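Local coordinates for UBP3-associated protein BRE5 (Saccharomyces cerevisiae, PDB 2QIY) that acts with the protease UBP3 in de-ubiquitination, leading to the mono-ubiquitination of Sec23, the part here being its NTF2 domain, at residues D58-T62 with I144-N149; F18-Y23 with F122-L128. One frame throughout, in Å; residues are numbered along the deposited sequence.

Interaction 1 of 2, residues D58-T62 with I144-N149; sequences DVLPT and IRFISN
A water-bridged side-chain contact joins residues 58-62, a connection leading into strand 62-66, to residues 144-149 at the C-terminal end of strand 137-147, the two running nearly antiparallel. Asp58 holds one end. Its OD2 accepts a very short hydrogen bond, 2.5 Å, from OG of Ser148, while OD1 takes the backbone N of Asn149 at 3.1 Å, met 37° out of the carboxylate plane; the two bonds together fix the rotation of the carboxylate. With chi1 at 73°, CG of Asp58 sits between its own N and carbonyl carbon, and the group hangs over the chain at 148-149. In the NTF2 fold strand 137-147 is an inner strand of the curved sheet, flanked by 41-46 and 120-130, and residues 58-62 pass beside its end before joining the sheet edge. No backbone-to-backbone hydrogen bond joins the two segments. Instead one water donates to both Asp58 O and Ile147 O, a second links Leu60 O to Phe146 N, and a third links OG1 of Thr62 to Ile144 O. The buried Phe146 ring takes Leu60 CB over one face, 4.3 Å from its centroid, with Ile144 CG1 on the opposite face and Thr62 CG2 at the edge. Val59 CB packs on Phe146 CB at 3.9 Å.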
ATOM      1  N   ASP A  58      17.638  -4.093   1.525  1.00 27.88           N
ATOM      2  CA  ASP A  58      16.443  -4.702   2.063  1.00 27.69           C
ATOM      3  C   ASP A  58      15.211  -4.236   1.308  1.00 26.18           C
ATOM      4  O   ASP A  58      14.086  -4.451   1.744  1.00 26.26           O
ATOM      5  CB  ASP A  58      16.348  -4.500   3.572  1.00 27.54           C
ATOM      6  CG  ASP A  58      16.002  -3.071   3.968  1.00 29.04           C
ATOM      7  OD1 ASP A  58      15.612  -2.904   5.142  1.00 30.26           O
ATOM      8  OD2 ASP A  58      16.090  -2.143   3.121  1.00 29.06           O
ATOM      9  N   VAL A  59      15.435  -3.609   0.150  1.00 25.95           N
ATOM     10  CA  VAL A  59      14.353  -3.408  -0.809  1.00 25.07           C
ATOM     11  C   VAL A  59      14.756  -3.940  -2.187  1.00 24.18           C
ATOM     12  O   VAL A  59      15.943  -4.160  -2.470  1.00 24.25           O
ATOM     13  CB  VAL A  59      13.926  -1.925  -0.940  1.00 25.41           C
ATOM     14  CG1 VAL A  59      13.406  -1.377   0.393  1.00 24.61           C
ATOM     15  CG2 VAL A  59      15.086  -1.061  -1.500  1.00 24.06           C
ATOM     16  N   LEU A  60      13.760  -4.154  -3.035  1.00 23.80           N
ATOM     17  CA  LEU A  60      14.030  -4.596  -4.395  1.00 23.20           C
ATOM     18  C   LEU A  60      13.389  -3.608  -5.338  1.00 23.24           C
ATOM     19  O   LEU A  60      12.365  -2.995  -4.986  1.00 23.25           O
ATOM     20  CB  LEU A  60      13.428  -5.978  -4.654  1.00 22.55           C
ATOM     21  CG  LEU A  60      14.001  -7.096  -3.773  1.00 23.68           C
ATOM     22  CD1 LEU A  60      13.124  -8.300  -3.910  1.00 23.66           C
ATOM     23  CD2 LEU A  60      15.431  -7.434  -4.132  1.00 24.74           C
ATOM     24  N   PRO A  61      13.956  -3.473  -6.544  1.00 23.28           N
ATOM     25  CA  PRO A  61      13.365  -2.579  -7.535  1.00 22.89           C
ATOM     26  C   PRO A  61      12.159  -3.240  -8.193  1.00 22.02           C
ATOM     27  O   PRO A  61      12.002  -4.471  -8.143  1.00 22.43           O
ATOM     28  CB  PRO A  61      14.494  -2.398  -8.559  1.00 23.34           C
ATOM     29  CG  PRO A  61      15.239  -3.702  -8.496  1.00 23.78           C
ATOM     30  CD  PRO A  61      15.185  -4.122  -7.045  1.00 24.02           C
ATOM     31  N   THR A  62      11.309  -2.426  -8.804  1.00 20.69           N
ATOM     32  CA  THR A  62      10.147  -2.946  -9.521  1.00 20.50           C
ATOM     33  C   THR A  62      10.135  -2.453 -10.955  1.00 21.10           C
ATOM     34  O   THR A  62      10.898  -1.551 -11.329  1.00 20.08           O
ATOM     35  CB  THR A  62       8.817  -2.555  -8.829  1.00 20.58           C
ATOM     36  OG1 THR A  62       8.774  -1.125  -8.724  1.00 20.58           O
ATOM     37  CG2 THR A  62       8.752  -3.194  -7.434  1.00 21.08           C
ATOM     38  N   ILE A 144       3.292  -3.644  -6.292  1.00 20.21           N
ATOM     39  CA  ILE A 144       4.038  -3.943  -5.068  1.00 20.39           C
ATOM     40  C   ILE A 144       5.112  -2.870  -4.816  1.00 21.53           C
ATOM     41  O   ILE A 144       5.731  -2.353  -5.751  1.00 21.15           O
ATOM     42  CB  ILE A 144       4.653  -5.370  -5.108  1.00 20.28           C
ATOM     43  CG1 ILE A 144       5.185  -5.792  -3.725  1.00 20.84           C
ATOM     44  CG2 ILE A 144       5.735  -5.496  -6.222  1.00 20.94           C
ATOM     45  CD1 ILE A 144       5.454  -7.324  -3.643  1.00 22.49           C
ATOM     46  N   ARG A 145       5.308  -2.547  -3.539  1.00 20.50           N
ATOM     47  CA  ARG A 145       6.357  -1.624  -3.150  1.00 21.54           C
ATOM     48  C   ARG A 145       7.094  -2.258  -1.967  1.00 21.18           C
ATOM     49  O   ARG A 145       6.472  -2.634  -0.961  1.00 21.39           O
ATOM     50  CB  ARG A 145       5.770  -0.248  -2.760  1.00 20.98           C
ATOM     51  CG  ARG A 145       6.731   0.629  -1.916  1.00 21.39           C
ATOM     52  CD  ARG A 145       8.024   1.025  -2.629  1.00 21.64           C
ATOM     53  NE  ARG A 145       7.790   1.780  -3.873  1.00 22.65           N
ATOM     54  CZ  ARG A 145       8.759   2.361  -4.594  1.00 23.90           C
ATOM     55  NH1 ARG A 145      10.041   2.312  -4.186  1.00 25.46           N
ATOM     56  NH2 ARG A 145       8.458   3.045  -5.698  1.00 25.91           N
ATOM     57  N   PHE A 146       8.409  -2.398  -2.087  1.00 21.35           N
ATOM     58  CA  PHE A 146       9.222  -2.856  -0.961  1.00 21.79           C
ATOM     59  C   PHE A 146       9.610  -1.697  -0.063  1.00 23.47           C
ATOM     60  O   PHE A 146       9.905  -0.597  -0.529  1.00 23.71           O
ATOM     61  CB  PHE A 146      10.433  -3.661  -1.471  1.00 22.55           C
ATOM     62  CG  PHE A 146      10.015  -4.892  -2.187  1.00 20.56           C
ATOM     63  CD1 PHE A 146       9.677  -6.049  -1.463  1.00 21.68           C
ATOM     64  CD2 PHE A 146       9.886  -4.908  -3.573  1.00 21.99           C
ATOM     65  CE1 PHE A 146       9.240  -7.190  -2.136  1.00 21.42           C
ATOM     66  CE2 PHE A 146       9.444  -6.046  -4.261  1.00 22.92           C
ATOM     67  CZ  PHE A 146       9.121  -7.207  -3.535  1.00 22.31           C
ATOM     68  N   ILE A 147       9.564  -1.960   1.233  1.00 24.64           N
ATOM     69  CA  ILE A 147       9.691  -0.948   2.270  1.00 27.72           C
ATOM     70  C   ILE A 147      10.949  -1.285   3.067  1.00 28.34           C
ATOM     71  O   ILE A 147      11.124  -2.413   3.491  1.00 27.90           O
ATOM     72  CB  ILE A 147       8.405  -0.951   3.170  1.00 27.49           C
ATOM     73  CG1 ILE A 147       7.147  -0.722   2.285  1.00 30.56           C
ATOM     74  CG2 ILE A 147       8.495   0.113   4.275  1.00 30.09           C
ATOM     75  CD1 ILE A 147       5.806  -0.662   3.036  1.00 30.96           C
ATOM     76  N   SER A 148      11.827  -0.318   3.247  1.00 30.95           N
ATOM     77  CA  SER A 148      12.993  -0.577   4.078  1.00 33.57           C
ATOM     78  C   SER A 148      12.525  -0.670   5.533  1.00 34.67           C
ATOM     79  O   SER A 148      11.650   0.096   5.963  1.00 35.32           O
ATOM     80  CB  SER A 148      14.028   0.524   3.898  1.00 34.53           C
ATOM     81  OG  SER A 148      15.342   0.007   4.046  1.00 36.28           O
ATOM     82  N   ASN A 149      13.078  -1.611   6.285  1.00 35.76           N
ATOM     83  CA  ASN A 149      12.738  -1.700   7.704  1.00 36.95           C
ATOM     84  C   ASN A 149      13.467  -0.632   8.510  1.00 38.27           C
ATOM     85  O   ASN A 149      14.674  -0.775   8.728  1.00 39.55           O
ATOM     86  CB  ASN A 149      13.100  -3.088   8.243  1.00 36.54           C
ATOM     87  CG  ASN A 149      12.496  -3.365   9.582  1.00 35.08           C
ATOM     88  OD1 ASN A 149      11.278  -3.266   9.774  1.00 33.01           O
ATOM     89  ND2 ASN A 149      13.342  -3.744  10.528  1.00 35.97           N
TER
HETATM   90  O   HOH W   1      12.483  -4.830   3.938  1.00 22.49           O
HETATM   91  O   HOH W   2       9.652  -1.286  -4.520  1.00 23.61           O
HETATM   92  O   HOH W   3       7.299  -0.249  -6.529  1.00 17.82           O

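Interaction 2 of 2, residues F18-Y23 with F122-L128; sequences FLQNYY and FCQTFIL
Helix 18-23 runs across strand 122-128 at 109°, the axes 11.7 Å apart at closest approach, and the wide spacing is filled by large side chains. Phe126 is the hub. Phe18, with CG anti to its backbone N (chi1 169°), turns an edge onto the Phe126 face: CE1 lies over the ring centre, and the centroids are 5.0 Å apart. Phe126 in turn directs its own edge at a face of Tyr22, CE2 coming within 3.6 Å of Tyr22 CZ, with the planes 78° apart. Two successive T-shaped pairs thus make one aromatic cluster, and CD1 of Leu19 reaches CE1 of Phe126 at 3.3 Å, a tight approach. In the NTF2 fold the N-terminal helix lies in the concave side of a strongly curved sheet, and here Phe122, Gln124, Phe126 and Leu128 all point from strand 120-130 toward that helix. Leu128 packs on Phe18: its CD2 stands 3.9 Å from the centroid of the Phe18 ring, over the face, while CB of Tyr22 lies on the opposite face. Toward the start of the strand segment a polar group enters the buried layer. The Gln124 side chain, extended from the strand, ends between the hydroxyls of Tyr22 and Tyr23. The Tyr22 OH is hydrogen-bonded to Asp142 on the adjacent strand, which gives this buried hydroxyl a partner. Tyr23 OH also meets the Phe122 ring, 3.7 Å from CE1.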
ATOM      1  N   PHE A  18      -9.079 -14.157  -2.531  1.00 24.79           N
ATOM      2  CA  PHE A  18      -8.320 -13.601  -3.641  1.00 24.20           C
ATOM      3  C   PHE A  18      -6.819 -13.650  -3.385  1.00 24.34           C
ATOM      4  O   PHE A  18      -6.040 -14.087  -4.243  1.00 23.75           O
ATOM      5  CB  PHE A  18      -8.699 -12.151  -3.967  1.00 23.93           C
ATOM      6  CG  PHE A  18      -7.742 -11.538  -4.922  1.00 23.57           C
ATOM      7  CD1 PHE A  18      -6.705 -10.735  -4.462  1.00 23.71           C
ATOM      8  CD2 PHE A  18      -7.792 -11.876  -6.275  1.00 25.01           C
ATOM      9  CE1 PHE A  18      -5.753 -10.227  -5.347  1.00 21.64           C
ATOM     10  CE2 PHE A  18      -6.841 -11.381  -7.177  1.00 23.44           C
ATOM     11  CZ  PHE A  18      -5.816 -10.546  -6.707  1.00 23.03           C
ATOM     12  N   LEU A  19      -6.405 -13.165  -2.220  1.00 24.41           N
ATOM     13  CA  LEU A  19      -4.978 -13.050  -1.929  1.00 25.13           C
ATOM     14  C   LEU A  19      -4.368 -14.432  -1.813  1.00 25.26           C
ATOM     15  O   LEU A  19      -3.294 -14.694  -2.355  1.00 25.39           O
ATOM     16  CB  LEU A  19      -4.773 -12.297  -0.623  1.00 24.32           C
ATOM     17  CG  LEU A  19      -4.407 -10.812  -0.500  1.00 28.23           C
ATOM     18  CD1 LEU A  19      -4.198 -10.008  -1.792  1.00 23.38           C
ATOM     19  CD2 LEU A  19      -5.207 -10.108   0.562  1.00 25.16           C
ATOM     20  N   GLN A  20      -5.056 -15.327  -1.104  1.00 25.94           N
ATOM     21  CA  GLN A  20      -4.512 -16.676  -0.934  1.00 27.77           C
ATOM     22  C   GLN A  20      -4.355 -17.358  -2.292  1.00 27.52           C
ATOM     23  O   GLN A  20      -3.296 -17.910  -2.586  1.00 27.89           O
ATOM     24  CB  GLN A  20      -5.331 -17.509   0.064  1.00 27.64           C
ATOM     25  CG  GLN A  20      -4.460 -18.592   0.708  1.00 30.92           C
ATOM     26  CD  GLN A  20      -5.098 -19.281   1.911  1.00 30.50           C
ATOM     27  OE1 GLN A  20      -6.160 -18.889   2.394  1.00 33.26           O
ATOM     28  NE2 GLN A  20      -4.434 -20.326   2.400  1.00 35.52           N
ATOM     29  N   ASN A  21      -5.380 -17.253  -3.138  1.00 27.63           N
ATOM     30  CA  ASN A  21      -5.341 -17.823  -4.493  1.00 28.14           C
ATOM     31  C   ASN A  21      -4.259 -17.234  -5.409  1.00 27.60           C
ATOM     32  O   ASN A  21      -3.580 -17.977  -6.131  1.00 27.58           O
ATOM     33  CB  ASN A  21      -6.715 -17.748  -5.158  1.00 28.73           C
ATOM     34  CG  ASN A  21      -7.735 -18.675  -4.497  1.00 30.23           C
ATOM     35  OD1 ASN A  21      -7.374 -19.691  -3.895  1.00 33.12           O
ATOM     36  ND2 ASN A  21      -9.012 -18.322  -4.600  1.00 30.48           N
ATOM     37  N   TYR A  22      -4.085 -15.914  -5.342  1.00 26.25           N
ATOM     38  CA  TYR A  22      -3.063 -15.192  -6.109  1.00 25.89           C
ATOM     39  C   TYR A  22      -1.641 -15.669  -5.784  1.00 25.52           C
ATOM     40  O   TYR A  22      -0.864 -15.984  -6.686  1.00 25.28           O
ATOM     41  CB  TYR A  22      -3.185 -13.703  -5.789  1.00 25.56           C
ATOM     42  CG  TYR A  22      -2.130 -12.812  -6.388  1.00 25.23           C
ATOM     43  CD1 TYR A  22      -2.304 -12.255  -7.645  1.00 27.12           C
ATOM     44  CD2 TYR A  22      -0.977 -12.480  -5.672  1.00 23.95           C
ATOM     45  CE1 TYR A  22      -1.343 -11.400  -8.186  1.00 26.79           C
ATOM     46  CE2 TYR A  22       0.001 -11.616  -6.200  1.00 24.57           C
ATOM     47  CZ  TYR A  22      -0.187 -11.086  -7.465  1.00 25.46           C
ATOM     48  OH  TYR A  22       0.762 -10.246  -7.994  1.00 25.48           O
ATOM     49  N   TYR A  23      -1.294 -15.720  -4.501  1.00 25.14           N
ATOM     50  CA  TYR A  23       0.075 -16.108  -4.156  1.00 25.65           C
ATOM     51  C   TYR A  23       0.338 -17.577  -4.377  1.00 26.15           C
ATOM     52  O   TYR A  23       1.449 -17.970  -4.745  1.00 26.08           O
ATOM     53  CB  TYR A  23       0.454 -15.687  -2.743  1.00 25.40           C
ATOM     54  CG  TYR A  23       0.492 -14.187  -2.549  1.00 25.78           C
ATOM     55  CD1 TYR A  23       1.465 -13.390  -3.173  1.00 24.32           C
ATOM     56  CD2 TYR A  23      -0.441 -13.559  -1.720  1.00 24.39           C
ATOM     57  CE1 TYR A  23       1.487 -11.986  -2.984  1.00 25.47           C
ATOM     58  CE2 TYR A  23      -0.417 -12.184  -1.513  1.00 25.07           C
ATOM     59  CZ  TYR A  23       0.540 -11.403  -2.147  1.00 25.15           C
ATOM     60  OH  TYR A  23       0.555 -10.047  -1.935  1.00 26.99           O
ATOM     61  N   PHE A 122       6.915  -5.629   2.431  1.00 20.42           N
ATOM     62  CA  PHE A 122       6.239  -5.106   1.236  1.00 20.57           C
ATOM     63  C   PHE A 122       4.830  -4.663   1.551  1.00 21.17           C
ATOM     64  O   PHE A 122       4.224  -5.082   2.537  1.00 21.40           O
ATOM     65  CB  PHE A 122       6.167  -6.195   0.148  1.00 21.37           C
ATOM     66  CG  PHE A 122       5.108  -7.251   0.419  1.00 18.99           C
ATOM     67  CD1 PHE A 122       3.824  -7.090  -0.116  1.00 21.65           C
ATOM     68  CD2 PHE A 122       5.367  -8.349   1.235  1.00 22.17           C
ATOM     69  CE1 PHE A 122       2.830  -8.014   0.126  1.00 23.01           C
ATOM     70  CE2 PHE A 122       4.387  -9.286   1.478  1.00 24.07           C
ATOM     71  CZ  PHE A 122       3.102  -9.126   0.924  1.00 24.33           C
ATOM     72  N   CYS A 123       4.327  -3.794   0.681  1.00 21.75           N
ATOM     73  CA  CYS A 123       2.911  -3.523   0.594  1.00 24.46           C
ATOM     74  C   CYS A 123       2.491  -3.764  -0.854  1.00 22.86           C
ATOM     75  O   CYS A 123       3.216  -3.436  -1.810  1.00 22.15           O
ATOM     76  CB  CYS A 123       2.644  -2.105   1.027  1.00 25.46           C
ATOM     77  SG  CYS A 123       3.562  -0.815   0.261  1.00 41.99           S
ATOM     78  N   GLN A 124       1.354  -4.410  -1.032  1.00 22.05           N
ATOM     79  CA  GLN A 124       0.909  -4.714  -2.390  1.00 22.52           C
ATOM     80  C   GLN A 124      -0.557  -4.322  -2.493  1.00 22.76           C
ATOM     81  O   GLN A 124      -1.353  -4.670  -1.616  1.00 22.90           O
ATOM     82  CB  GLN A 124       1.102  -6.204  -2.748  1.00 22.94           C
ATOM     83  CG  GLN A 124       0.776  -6.536  -4.237  1.00 23.17           C
ATOM     84  CD  GLN A 124       1.351  -7.873  -4.727  1.00 23.84           C
ATOM     85  OE1 GLN A 124       1.238  -8.218  -5.920  1.00 27.25           O
ATOM     86  NE2 GLN A 124       1.967  -8.620  -3.830  1.00 23.56           N
ATOM     87  N   THR A 125      -0.911  -3.619  -3.572  1.00 21.95           N
ATOM     88  CA  THR A 125      -2.276  -3.144  -3.736  1.00 22.54           C
ATOM     89  C   THR A 125      -2.857  -3.697  -5.016  1.00 21.56           C
ATOM     90  O   THR A 125      -2.162  -3.759  -6.026  1.00 21.29           O
ATOM     91  CB  THR A 125      -2.290  -1.604  -3.769  1.00 23.30           C
ATOM     92  OG1 THR A 125      -1.950  -1.149  -2.453  1.00 26.50           O
ATOM     93  CG2 THR A 125      -3.637  -1.089  -4.110  1.00 24.81           C
ATOM     94  N   PHE A 126      -4.123  -4.090  -4.958  1.00 19.95           N
ATOM     95  CA  PHE A 126      -4.860  -4.619  -6.117  1.00 20.47           C
ATOM     96  C   PHE A 126      -6.171  -3.890  -6.314  1.00 20.90           C
ATOM     97  O   PHE A 126      -6.787  -3.414  -5.342  1.00 20.45           O
ATOM     98  CB  PHE A 126      -5.260  -6.061  -5.844  1.00 20.90           C
ATOM     99  CG  PHE A 126      -4.111  -6.965  -5.518  1.00 20.80           C
ATOM    100  CD1 PHE A 126      -3.670  -7.094  -4.191  1.00 22.72           C
ATOM    101  CD2 PHE A 126      -3.492  -7.725  -6.527  1.00 21.32           C
ATOM    102  CE1 PHE A 126      -2.615  -7.953  -3.886  1.00 23.79           C
ATOM    103  CE2 PHE A 126      -2.452  -8.607  -6.207  1.00 21.84           C
ATOM    104  CZ  PHE A 126      -2.020  -8.704  -4.887  1.00 21.87           C
ATOM    105  N   ILE A 127      -6.625  -3.836  -7.565  1.00 20.05           N
ATOM    106  CA  ILE A 127      -8.013  -3.463  -7.857  1.00 20.76           C
ATOM    107  C   ILE A 127      -8.647  -4.616  -8.634  1.00 20.77           C
ATOM    108  O   ILE A 127      -8.073  -5.087  -9.625  1.00 20.59           O
ATOM    109  CB  ILE A 127      -8.147  -2.147  -8.664  1.00 20.49           C
ATOM    110  CG1 ILE A 127      -7.607  -0.985  -7.844  1.00 23.16           C
ATOM    111  CG2 ILE A 127      -9.638  -1.880  -9.010  1.00 21.92           C
ATOM    112  CD1 ILE A 127      -8.452  -0.664  -6.695  1.00 32.28           C
ATOM    113  N   LEU A 128      -9.784  -5.080  -8.134  1.00 20.49           N
ATOM    114  CA  LEU A 128     -10.566  -6.161  -8.737  1.00 20.59           C
ATOM    115  C   LEU A 128     -11.821  -5.577  -9.370  1.00 21.32           C
ATOM    116  O   LEU A 128     -12.589  -4.854  -8.721  1.00 21.14           O
ATOM    117  CB  LEU A 128     -10.976  -7.200  -7.685  1.00 21.06           C
ATOM    118  CG  LEU A 128      -9.864  -7.778  -6.806  1.00 23.09           C
ATOM    119  CD1 LEU A 128     -10.441  -8.934  -6.016  1.00 24.27           C
ATOM    120  CD2 LEU A 128      -8.682  -8.236  -7.656  1.00 25.25           C
TER

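In the fold
The centres of interactions 1 and 2 lie about 16 Å apart, and the two meet through neighbouring antiparallel strands, 120-130 and 137-147. A probable backbone hydrogen bond runs from Arg145 N to Cys123 O, 2.9 Å, and on the sheet's helix side Ile144 CD1 packs against the end of Gln124. On the other side Ile147 CD1 touches Cys123 SG at 3.6 Å. Interaction 2 fills the core beneath the helix, whereas interaction 1, partly buried, lies at the end of the adjacent strand, its centre about 14 Å from the centre of the chain against about 5 Å for interaction 2. Both also reach the second subunit: Arg145 forms a salt bridge with Asp93 of that chain, and Cys123 and Thr125 pack on its Met107.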